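Local coordinates for toluene, o-xylene monooxygenase oxygenase subunit (Pseudomonas stutzeri, PDB 2INC), which probably serves as a non-catalytic, helical chain of a toluene/o-xylene monooxygenase hydroxylase, a six-chain assembly that oxidises aromatic hydrocarbons, at residues B[211-215]-B[216-220]. Numbering follows the deposited sequence.
Sequences AFTAI and NLVTK
The ring of F212 packs against the next turn of its own helix, where N216 and L217 meet it obliquely. With CG anti to the backbone N (chi1 171°), the ring reaches along the helix, bringing CE2 to 3.8 Å from L217 CD1 and CE1 to 3.9 Å from N216 CB. Were F212 replaced by an alanine, the ring would be gone and a gap would probably open beside L217 CD1 and N216 CB. The side chains of F212 and N216 cross at about a right angle, the amide plane turned 48° from that of the ring, and the buried ND2 is satisfied by S261 and E151. The branched I215 sets CG2 4.0 Å from K220 CD; the chain of K220, bent toward its end, carries NZ to a salt bridge with E224 and a hydrogen bond with H257.

Backbone bonds record a widened turn. N216 N still bonds to F212 O at 2.8 Å, four residues back, but T219 N and K220 N reach five back, to A214 O and I215 O. T219 suits this place because its hydroxyl also donates: T219 OG1 lies 2.7 Å from A214 O and T219 N 2.8 Å from A214 O, approaching from opposite faces of the carbonyl plane, so two donors grip one buried oxygen.

Helices 241-268, 274-299, 190-202 and 121-138 pack around this segment. Such i-to-i+5 bonding defines a pi-type turn, here within a core helix of a ferritin-like helical fold.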
loop_
_atom_site.group_PDB
_atom_site.type_symbol
_atom_site.label_atom_id
_atom_site.label_comp_id
_atom_site.label_asym_id
_atom_site.label_seq_id
_atom_site.Cartn_x
_atom_site.Cartn_y
_atom_site.Cartn_z
ATOM N N ALA B 211 31.479 -8.464 -24.168
ATOM C CA ALA B 211 31.332 -7.838 -22.841
ATOM C C ALA B 211 30.677 -8.770 -21.882
ATOM O O ALA B 211 31.153 -8.956 -20.758
ATOM C CB ALA B 211 30.529 -6.501 -22.934
ATOM N N PHE B 212 29.591 -9.386 -22.321
ATOM C CA PHE B 212 28.963 -10.431 -21.560
ATOM C C PHE B 212 29.913 -11.572 -21.184
ATOM O O PHE B 212 29.914 -12.038 -20.036
ATOM C CB PHE B 212 27.748 -10.930 -22.324
ATOM C CG PHE B 212 27.123 -12.185 -21.745
ATOM C CD1 PHE B 212 26.400 -12.140 -20.559
ATOM C CD2 PHE B 212 27.261 -13.383 -22.407
ATOM C CE1 PHE B 212 25.835 -13.283 -20.004
ATOM C CE2 PHE B 212 26.692 -14.560 -21.867
ATOM C CZ PHE B 212 25.969 -14.489 -20.665
ATOM N N THR B 213 30.676 -12.079 -22.155
ATOM C CA THR B 213 31.604 -13.176 -21.873
ATOM C C THR B 213 32.691 -12.707 -20.928
ATOM O O THR B 213 32.941 -13.312 -19.878
ATOM C CB THR B 213 32.184 -13.720 -23.194
ATOM O OG1 THR B 213 31.091 -14.125 -24.032
ATOM C CG2 THR B 213 33.121 -14.906 -22.925
ATOM N N ALA B 214 33.332 -11.594 -21.246
ATOM C CA ALA B 214 34.422 -11.168 -20.430
ATOM C C ALA B 214 33.989 -10.872 -19.006
ATOM O O ALA B 214 34.676 -11.290 -18.057
ATOM C CB ALA B 214 35.192 -9.981 -21.083
ATOM N N ILE B 215 32.850 -10.197 -18.827
ATOM C CA ILE B 215 32.431 -9.790 -17.463
ATOM C C ILE B 215 31.700 -10.923 -16.746
ATOM O O ILE B 215 32.021 -11.256 -15.614
ATOM C CB ILE B 215 31.479 -8.577 -17.513
ATOM C CG1 ILE B 215 32.158 -7.378 -18.144
ATOM C CG2 ILE B 215 30.973 -8.254 -16.109
ATOM C CD1 ILE B 215 33.358 -6.932 -17.362
ATOM N N ASN B 216 30.723 -11.516 -17.403
ATOM C CA ASN B 216 29.841 -12.418 -16.672
ATOM C C ASN B 216 30.354 -13.823 -16.719
ATOM O O ASN B 216 30.084 -14.632 -15.787
ATOM C CB ASN B 216 28.417 -12.399 -17.227
ATOM C CG ASN B 216 27.509 -11.379 -16.485
ATOM O OD1 ASN B 216 27.987 -10.363 -16.021
ATOM N ND2 ASN B 216 26.218 -11.669 -16.392
ATOM N N LEU B 217 31.023 -14.175 -17.820
ATOM C CA LEU B 217 31.379 -15.604 -17.938
ATOM C C LEU B 217 32.766 -15.878 -17.422
ATOM O O LEU B 217 33.049 -17.004 -17.007
ATOM C CB LEU B 217 31.186 -16.150 -19.368
ATOM C CG LEU B 217 29.767 -16.111 -19.955
ATOM C CD1 LEU B 217 29.696 -16.829 -21.295
ATOM C CD2 LEU B 217 28.802 -16.643 -19.015
ATOM N N VAL B 218 33.617 -14.854 -17.415
ATOM C CA VAL B 218 35.018 -15.056 -17.076
ATOM C C VAL B 218 35.405 -14.279 -15.831
ATOM O O VAL B 218 35.820 -14.878 -14.844
ATOM C CB VAL B 218 35.981 -14.699 -18.259
ATOM C CG1 VAL B 218 37.454 -14.817 -17.821
ATOM C CG2 VAL B 218 35.677 -15.628 -19.483
ATOM N N THR B 219 35.287 -12.958 -15.872
ATOM C CA THR B 219 35.743 -12.148 -14.749
ATOM C C THR B 219 34.943 -12.428 -13.460
ATOM O O THR B 219 35.512 -12.713 -12.386
ATOM C CB THR B 219 35.646 -10.708 -15.135
ATOM O OG1 THR B 219 36.501 -10.518 -16.257
ATOM C CG2 THR B 219 36.119 -9.804 -14.005
ATOM N N LYS B 220 33.611 -12.448 -13.566
ATOM C CA LYS B 220 32.823 -12.571 -12.351
ATOM C C LYS B 220 33.057 -13.908 -11.628
ATOM O O LYS B 220 33.247 -13.935 -10.395
ATOM C CB LYS B 220 31.327 -12.286 -12.637
ATOM C CG LYS B 220 31.034 -10.785 -12.531
ATOM C CD LYS B 220 29.646 -10.343 -13.005
ATOM C CE LYS B 220 28.551 -11.110 -12.324
ATOM N NZ LYS B 220 28.544 -10.986 -10.845
#